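Local coordinates for cytochrome b5 reductase 4 (Homo sapiens, PDB 3LF5), which probably passes electrons from NADH through bound FAD to the heme of its cytochrome b5 domain, as an NADH-cytochrome b5 reductase fused to that domain, at residues N17-C22 with G42-L47; P35-H40 with E46-A51. All blocks are in the same frame, centred on the assembly; numbering follows the deposited sequence.

In the fold
Helix 44-48 ties the two contacts together, and their centres lie about 4 Å apart. Contact 1 joins the start of this helix to the turn between strands 17-18 and 21-26 at the surface; contact 2 joins its later part to the loop 35-40, which supplies the heme ligand His-40. Glu-46 and Leu-47 belong to both. The contacts also touch directly: Glu-44 CG lies 3.4 Å from Met-37 O, and Cys-22 SG lies 3.6 Å from Ala-51 CB. Both border the heme pocket, but in different ways. The salt bridge of contact 1 stands away from the porphyrin, whereas contact 2 packs beside it, His-40 binding the heme iron.

Contact 1 of 2, residues N17-C22 with G42-L47; sequences NKKDDC and GGEDEL. With HEM (protoporphyrin IX containing Fe), chain C; SO4 (sulfate ion), chain D.
Lys-19, in the type I turn from Lys-18 to Asp-21, lies opposite Glu-44 in the first turn of helix 44-48, their CA atoms 8.3 Å apart, a gap bridged here by two long side chains. Lys-19 CG is anti to the backbone N (chi1 -166°), and the bend at chi3 (-75°) brings the ammonium group to Glu-44; the two side chains cross at about a right angle. Lys-19 NZ meets Glu-44 OE1 at 2.7 Å, nearly in line with the carboxylate C-O bond, in a hydrogen-bonded salt bridge. Lys-19 CD and CE lie alongside the same oxygen, each 3.3 Å from Glu-44 OE1. Asp-45 adds a second negative charge nearby, its OD1 4.6 Å from Lys-19 NZ and not in contact with it. Gly-43 is the N-cap; a side chain there would run into the preceding carbonyl oxygen, which suits glycine to the place. A sulfate, probably from the crystallisation liquor, takes nearly straight bonds from Glu-44 N to O3 and Asp-45 N to O1, both 2.8 Å. With Lys-19 exposed, water probably screens the ion pair, which joins the hairpin to the helix by charge, while the sulfate, held by two backbone N-H groups, suggests that the helix start favours anions.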
loop_
_atom_site.group_PDB
_atom_site.type_symbol
_atom_site.label_atom_id
_atom_site.label_comp_id
_atom_site.label_asym_id
_atom_site.label_seq_id
_atom_site.Cartn_x
_atom_site.Cartn_y
_atom_site.Cartn_z
ATOM N N ASN A 17 -6.737 -4.932 3.625
ATOM C CA ASN A 17 -6.688 -3.990 2.502
ATOM C C ASN A 17 -8.012 -3.955 1.744
ATOM O O ASN A 17 -8.030 -3.593 0.568
ATOM C CB ASN A 17 -5.509 -4.297 1.566
ATOM C CG ASN A 17 -5.670 -5.630 0.856
ATOM O OD1 ASN A 17 -6.496 -6.440 1.248
ATOM N ND2 ASN A 17 -4.885 -5.854 -0.183
ATOM N N LYS A 18 -9.103 -4.353 2.413
ATOM C CA LYS A 18 -10.422 -4.408 1.787
ATOM C C LYS A 18 -11.344 -3.473 2.531
ATOM O O LYS A 18 -11.136 -3.199 3.706
ATOM C CB LYS A 18 -10.977 -5.828 1.794
ATOM C CG LYS A 18 -10.090 -6.866 1.153
ATOM C CD LYS A 18 -9.836 -6.565 -0.308
ATOM C CE LYS A 18 -9.161 -7.756 -1.039
ATOM N NZ LYS A 18 -7.869 -8.209 -0.438
ATOM N N LYS A 19 -12.369 -2.980 1.862
ATOM C CA LYS A 19 -13.240 -2.010 2.513
ATOM C C LYS A 19 -13.834 -2.468 3.842
ATOM O O LYS A 19 -13.887 -1.685 4.808
ATOM C CB LYS A 19 -14.340 -1.586 1.561
ATOM C CG LYS A 19 -15.062 -0.353 2.048
ATOM C CD LYS A 19 -16.059 0.155 1.038
ATOM C CE LYS A 19 -15.378 0.847 -0.119
ATOM N NZ LYS A 19 -16.346 1.589 -0.922
ATOM N N ASP A 20 -14.226 -3.733 3.911
ATOM C CA ASP A 20 -14.815 -4.269 5.128
ATOM C C ASP A 20 -13.795 -4.705 6.172
ATOM O O ASP A 20 -14.199 -5.120 7.268
ATOM C CB ASP A 20 -15.777 -5.437 4.811
ATOM C CG ASP A 20 -15.063 -6.723 4.341
ATOM O OD1 ASP A 20 -15.725 -7.787 4.380
ATOM O OD2 ASP A 20 -13.895 -6.702 3.890
ATOM N N ASP A 21 -12.502 -4.631 5.840
ATOM C CA ASP A 21 -11.434 -5.021 6.744
ATOM C C ASP A 21 -10.201 -4.230 6.336
ATOM O O ASP A 21 -9.299 -4.720 5.649
ATOM C CB ASP A 21 -11.182 -6.521 6.681
ATOM C CG ASP A 21 -10.183 -7.001 7.714
ATOM O OD1 ASP A 21 -9.764 -6.222 8.582
ATOM O OD2 ASP A 21 -9.868 -8.205 7.675
ATOM N N CYS A 22 -10.205 -2.965 6.750
ATOM C CA CYS A 22 -9.270 -1.972 6.274
ATOM C C CYS A 22 -8.484 -1.412 7.427
ATOM O O CYS A 22 -9.046 -0.715 8.275
ATOM C CB CYS A 22 -10.014 -0.808 5.606
ATOM S SG CYS A 22 -8.934 0.389 4.807
ATOM N N GLY A 42 -13.944 12.917 3.036
ATOM C CA GLY A 42 -13.371 12.811 1.707
ATOM C C GLY A 42 -13.868 11.626 0.901
ATOM O O GLY A 42 -13.489 11.466 -0.252
ATOM N N GLY A 43 -14.716 10.795 1.501
ATOM C CA GLY A 43 -15.294 9.641 0.825
ATOM C C GLY A 43 -14.505 8.362 0.995
ATOM O O GLY A 43 -13.374 8.346 1.468
ATOM N N GLU A 44 -15.113 7.271 0.565
ATOM C CA GLU A 44 -14.537 5.954 0.763
ATOM C C GLU A 44 -13.365 5.651 -0.161
ATOM O O GLU A 44 -12.381 5.055 0.266
ATOM C CB GLU A 44 -15.626 4.875 0.615
ATOM C CG GLU A 44 -16.767 5.128 1.553
ATOM C CD GLU A 44 -17.779 4.004 1.656
ATOM O OE1 GLU A 44 -17.701 3.022 0.893
ATOM O OE2 GLU A 44 -18.696 4.131 2.499
ATOM N N ASP A 45 -13.479 6.023 -1.431
ATOM C CA ASP A 45 -12.405 5.767 -2.384
ATOM C C ASP A 45 -11.092 6.397 -1.938
ATOM O O ASP A 45 -10.055 5.781 -2.017
ATOM C CB ASP A 45 -12.774 6.282 -3.781
ATOM C CG ASP A 45 -13.850 5.449 -4.472
ATOM O OD1 ASP A 45 -14.233 4.378 -3.974
ATOM O OD2 ASP A 45 -14.309 5.892 -5.546
ATOM N N GLU A 46 -11.155 7.624 -1.442
ATOM C CA GLU A 46 -9.949 8.301 -0.994
ATOM C C GLU A 46 -9.321 7.557 0.184
ATOM O O GLU A 46 -8.104 7.330 0.201
ATOM C CB GLU A 46 -10.222 9.759 -0.614
ATOM C CG GLU A 46 -10.455 10.674 -1.801
ATOM C CD GLU A 46 -9.197 11.109 -2.496
ATOM O OE1 GLU A 46 -8.090 10.915 -1.974
ATOM O OE2 GLU A 46 -9.315 11.683 -3.590
ATOM N N LEU A 47 -10.125 7.187 1.170
ATOM C CA LEU A 47 -9.595 6.509 2.322
ATOM C C LEU A 47 -8.977 5.156 1.878
ATOM O O LEU A 47 -7.927 4.730 2.360
ATOM C CB LEU A 47 -10.699 6.340 3.364
ATOM C CG LEU A 47 -10.280 5.854 4.730
ATOM C CD1 LEU A 47 -9.193 6.714 5.346
ATOM C CD2 LEU A 47 -11.518 5.822 5.598
HETATM C CHA HEM C . -11.389 15.322 4.431
HETATM C CHB HEM C . -8.595 12.340 1.828
HETATM C CHC HEM C . -7.553 9.813 5.768
HETATM C CHD HEM C . -10.476 12.640 8.333
HETATM C C1A HEM C . -10.720 14.722 3.401
HETATM C C2A HEM C . -10.699 15.159 2.036
HETATM C C3A HEM C . -9.951 14.343 1.318
HETATM C C4A HEM C . -9.452 13.335 2.217
HETATM C CMA HEM C . -9.614 14.429 -0.187
HETATM C CAA HEM C . -11.429 16.395 1.529
HETATM C CBA HEM C . -10.359 17.471 1.593
HETATM C CGA HEM C . -10.713 18.694 0.826
HETATM O O1A HEM C . -10.010 19.682 1.137
HETATM O O2A HEM C . -11.645 18.683 -0.035
HETATM C C1B HEM C . -8.008 11.434 2.667
HETATM C C2B HEM C . -7.044 10.426 2.291
HETATM C C3B HEM C . -6.753 9.722 3.379
HETATM C C4B HEM C . -7.521 10.274 4.484
HETATM C CMB HEM C . -6.484 10.224 0.876
HETATM C CAB HEM C . -5.759 8.543 3.454
HETATM C CBB HEM C . -4.966 8.373 4.518
HETATM C C1C HEM C . -8.322 10.306 6.781
HETATM C C2C HEM C . -8.464 9.783 8.121
HETATM C C3C HEM C . -9.271 10.595 8.788
HETATM C C4C HEM C . -9.671 11.637 7.923
HETATM C CMC HEM C . -7.798 8.532 8.682
HETATM C CAC HEM C . -9.785 10.529 10.226
HETATM C CBC HEM C . -8.985 10.150 11.201
HETATM C C1D HEM C . -10.881 13.686 7.569
HETATM C C2D HEM C . -11.506 14.861 8.100
HETATM C C3D HEM C . -11.809 15.706 6.881
HETATM C C4D HEM C . -11.327 14.953 5.745
HETATM C CMD HEM C . -11.797 15.157 9.581
HETATM C CAD HEM C . -12.434 17.105 6.905
HETATM C CBD HEM C . -11.369 18.141 7.301
HETATM C CGD HEM C . -12.078 19.486 7.307
HETATM O O1D HEM C . -13.129 19.618 7.978
HETATM O O2D HEM C . -11.580 20.405 6.612
HETATM N NA HEM C . -9.946 13.578 3.480
HETATM N NB HEM C . -8.283 11.327 4.008
HETATM N NC HEM C . -9.080 11.455 6.699
HETATM N ND HEM C . -10.780 13.763 6.206
HETATM FE FE HEM C . -9.515 12.522 5.129
HETATM S S SO4 D . -17.016 7.907 -2.373
HETATM O O1 SO4 D . -15.708 7.348 -2.603
HETATM O O2 SO4 D . -17.984 7.443 -3.369
HETATM O O3 SO4 D . -17.436 7.653 -0.978
HETATM O O4 SO4 D . -16.920 9.362 -2.497
#

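Contact 2 of 2, residues P35-H40 with E46-A51; sequences PYMEYH and ELMRAA. With HEM (protoporphyrin IX containing Fe), chain C.
Leu-47 presses its side chain toward the loop 35-40 in the cytochrome b5 fold, where bis-histidine ligation holds the heme between His-40 and His-63. Its branches divide the work: CD2 fills the hollow between the Tyr-36 ring and the thioether of Met-37, 3.9 Å from Met-37 SD, while Leu-47 CD1 points to the porphyrin, 3.5 Å from heme CHC. Leu-47 CB comes close to ND1 of the His-40 imidazole, and the CB of Glu-46 meets that ring at its edge. Met-37 lays its methyl CE against Met-48 SD, the two chains crossing at about a right angle; unbranched, flexible methionines suit the place because their chains can bend to meet, here at chi2. With chi1 at -176° the Tyr-36 ring swings away from its own backbone N, and its CD2 comes within 4.0 Å of Leu-47 CD2, while CE2 approaches the heme vinyl carbon CAC. An alanine here would remove the ring and is likely to open a gap between Leu-47 and that vinyl group. His-40 ND1 gives a hydrogen bond to Gly-43 O, which fixes the turn of the imidazole and probably makes it a stronger donor to the iron. The ring's other nitrogen, His-40 NE2, binds the heme iron at 2.1 Å.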
loop_
_atom_site.group_PDB
_atom_site.type_symbol
_atom_site.label_atom_id
_atom_site.label_comp_id
_atom_site.label_asym_id
_atom_site.label_seq_id
_atom_site.Cartn_x
_atom_site.Cartn_y
_atom_site.Cartn_z
ATOM N N PRO A 35 -14.996 0.845 10.247
ATOM C CA PRO A 35 -16.209 1.524 10.742
ATOM C C PRO A 35 -16.290 3.017 10.419
ATOM O O PRO A 35 -17.365 3.605 10.444
ATOM C CB PRO A 35 -16.167 1.317 12.264
ATOM C CG PRO A 35 -14.944 0.616 12.558
ATOM C CD PRO A 35 -14.184 0.288 11.336
ATOM N N TYR A 36 -15.156 3.614 10.086
ATOM C CA TYR A 36 -15.085 5.036 9.756
ATOM C C TYR A 36 -15.377 5.290 8.272
ATOM O O TYR A 36 -15.666 6.430 7.888
ATOM C CB TYR A 36 -13.684 5.588 10.101
ATOM C CG TYR A 36 -13.535 7.095 9.894
ATOM C CD1 TYR A 36 -14.371 7.986 10.553
ATOM C CD2 TYR A 36 -12.602 7.606 9.011
ATOM C CE1 TYR A 36 -14.267 9.354 10.325
ATOM C CE2 TYR A 36 -12.503 8.932 8.804
ATOM C CZ TYR A 36 -13.333 9.819 9.446
ATOM O OH TYR A 36 -13.236 11.175 9.198
ATOM N N MET A 37 -15.264 4.251 7.436
ATOM C CA MET A 37 -15.415 4.407 5.993
ATOM C C MET A 37 -16.621 5.237 5.611
ATOM O O MET A 37 -16.502 6.145 4.782
ATOM C CB MET A 37 -15.556 3.035 5.328
ATOM C CG MET A 37 -14.289 2.414 4.938
ATOM S SD MET A 37 -13.480 3.160 3.512
ATOM C CE MET A 37 -11.931 2.360 3.885
ATOM N N GLU A 38 -17.772 4.912 6.198
ATOM C CA GLU A 38 -19.022 5.547 5.795
ATOM C C GLU A 38 -19.128 7.011 6.251
ATOM O O GLU A 38 -20.013 7.720 5.781
ATOM C CB GLU A 38 -20.212 4.747 6.323
ATOM C CG GLU A 38 -20.412 4.855 7.814
ATOM C CD GLU A 38 -21.725 4.250 8.258
ATOM O OE1 GLU A 38 -22.787 4.825 7.936
ATOM O OE2 GLU A 38 -21.697 3.207 8.926
ATOM N N TYR A 39 -18.245 7.471 7.148
ATOM C CA TYR A 39 -18.260 8.814 7.708
ATOM C C TYR A 39 -17.201 9.751 7.123
ATOM O O TYR A 39 -17.327 10.970 7.266
ATOM C CB TYR A 39 -18.085 8.771 9.246
ATOM C CG TYR A 39 -19.139 7.981 9.963
ATOM C CD1 TYR A 39 -20.433 8.457 10.071
ATOM C CD2 TYR A 39 -18.850 6.743 10.514
ATOM C CE1 TYR A 39 -21.416 7.735 10.728
ATOM C CE2 TYR A 39 -19.826 6.012 11.169
ATOM C CZ TYR A 39 -21.111 6.519 11.276
ATOM O OH TYR A 39 -22.079 5.799 11.932
ATOM N N HIS A 40 -16.135 9.222 6.533
ATOM C CA HIS A 40 -15.010 10.050 6.090
ATOM C C HIS A 40 -15.482 11.162 5.170
ATOM O O HIS A 40 -16.051 10.879 4.118
ATOM C CB HIS A 40 -14.005 9.174 5.363
ATOM C CG HIS A 40 -12.802 9.915 4.873
ATOM N ND1 HIS A 40 -12.341 9.825 3.583
ATOM C CD2 HIS A 40 -12.011 10.822 5.499
ATOM C CE1 HIS A 40 -11.282 10.608 3.449
ATOM N NE2 HIS A 40 -11.053 11.218 4.604
ATOM N N GLU A 46 -11.155 7.624 -1.442
ATOM C CA GLU A 46 -9.949 8.301 -0.994
ATOM C C GLU A 46 -9.321 7.557 0.184
ATOM O O GLU A 46 -8.104 7.330 0.201
ATOM C CB GLU A 46 -10.222 9.759 -0.614
ATOM C CG GLU A 46 -10.455 10.674 -1.801
ATOM C CD GLU A 46 -9.197 11.109 -2.496
ATOM O OE1 GLU A 46 -8.090 10.915 -1.974
ATOM O OE2 GLU A 46 -9.315 11.683 -3.590
ATOM N N LEU A 47 -10.125 7.187 1.170
ATOM C CA LEU A 47 -9.595 6.509 2.322
ATOM C C LEU A 47 -8.977 5.156 1.878
ATOM O O LEU A 47 -7.927 4.730 2.360
ATOM C CB LEU A 47 -10.699 6.340 3.364
ATOM C CG LEU A 47 -10.280 5.854 4.730
ATOM C CD1 LEU A 47 -9.193 6.714 5.346
ATOM C CD2 LEU A 47 -11.518 5.822 5.598
ATOM N N MET A 48 -9.627 4.483 0.944
ATOM C CA MET A 48 -9.123 3.215 0.428
ATOM C C MET A 48 -7.777 3.306 -0.285
ATOM O O MET A 48 -7.111 2.289 -0.445
ATOM C CB MET A 48 -10.138 2.586 -0.538
ATOM C CG MET A 48 -11.303 1.936 0.196
ATOM S SD MET A 48 -10.845 0.499 1.196
ATOM C CE MET A 48 -10.254 -0.654 -0.053
ATOM N N ARG A 49 -7.343 4.500 -0.701
ATOM C CA ARG A 49 -6.026 4.659 -1.287
ATOM C C ARG A 49 -4.947 4.192 -0.332
ATOM O O ARG A 49 -3.866 3.800 -0.779
ATOM C CB ARG A 49 -5.772 6.112 -1.659
ATOM C CG ARG A 49 -6.654 6.595 -2.802
ATOM C CD ARG A 49 -6.486 8.063 -2.987
ATOM N NE ARG A 49 -5.173 8.375 -3.525
ATOM C CZ ARG A 49 -4.695 9.604 -3.646
ATOM N NH1 ARG A 49 -5.424 10.649 -3.282
ATOM N NH2 ARG A 49 -3.481 9.777 -4.128
ATOM N N ALA A 50 -5.221 4.232 0.973
ATOM C CA ALA A 50 -4.248 3.863 2.001
ATOM C C ALA A 50 -4.522 2.489 2.593
ATOM O O ALA A 50 -3.844 2.090 3.516
ATOM C CB ALA A 50 -4.186 4.925 3.117
ATOM N N ALA A 51 -5.470 1.729 2.050
ATOM C CA ALA A 51 -5.872 0.461 2.659
ATOM C C ALA A 51 -4.694 -0.500 2.787
ATOM O O ALA A 51 -3.957 -0.727 1.825
ATOM C CB ALA A 51 -6.963 -0.185 1.819
HETATM C CHA HEM C . -11.389 15.322 4.431
HETATM C CHB HEM C . -8.595 12.340 1.828
HETATM C CHC HEM C . -7.553 9.813 5.768
HETATM C CHD HEM C . -10.476 12.640 8.333
HETATM C C1A HEM C . -10.720 14.722 3.401
HETATM C C2A HEM C . -10.699 15.159 2.036
HETATM C C3A HEM C . -9.951 14.343 1.318
HETATM C C4A HEM C . -9.452 13.335 2.217
HETATM C CMA HEM C . -9.614 14.429 -0.187
HETATM C CAA HEM C . -11.429 16.395 1.529
HETATM C CBA HEM C . -10.359 17.471 1.593
HETATM C CGA HEM C . -10.713 18.694 0.826
HETATM O O1A HEM C . -10.010 19.682 1.137
HETATM O O2A HEM C . -11.645 18.683 -0.035
HETATM C C1B HEM C . -8.008 11.434 2.667
HETATM C C2B HEM C . -7.044 10.426 2.291
HETATM C C3B HEM C . -6.753 9.722 3.379
HETATM C C4B HEM C . -7.521 10.274 4.484
HETATM C CMB HEM C . -6.484 10.224 0.876
HETATM C CAB HEM C . -5.759 8.543 3.454
HETATM C CBB HEM C . -4.966 8.373 4.518
HETATM C C1C HEM C . -8.322 10.306 6.781
HETATM C C2C HEM C . -8.464 9.783 8.121
HETATM C C3C HEM C . -9.271 10.595 8.788
HETATM C C4C HEM C . -9.671 11.637 7.923
HETATM C CMC HEM C . -7.798 8.532 8.682
HETATM C CAC HEM C . -9.785 10.529 10.226
HETATM C CBC HEM C . -8.985 10.150 11.201
HETATM C C1D HEM C . -10.881 13.686 7.569
HETATM C C2D HEM C . -11.506 14.861 8.100
HETATM C C3D HEM C . -11.809 15.706 6.881
HETATM C C4D HEM C . -11.327 14.953 5.745
HETATM C CMD HEM C . -11.797 15.157 9.581
HETATM C CAD HEM C . -12.434 17.105 6.905
HETATM C CBD HEM C . -11.369 18.141 7.301
HETATM C CGD HEM C . -12.078 19.486 7.307
HETATM O O1D HEM C . -13.129 19.618 7.978
HETATM O O2D HEM C . -11.580 20.405 6.612
HETATM N NA HEM C . -9.946 13.578 3.480
HETATM N NB HEM C . -8.283 11.327 4.008
HETATM N NC HEM C . -9.080 11.455 6.699
HETATM N ND HEM C . -10.780 13.763 6.206
HETATM FE FE HEM C . -9.515 12.522 5.129
#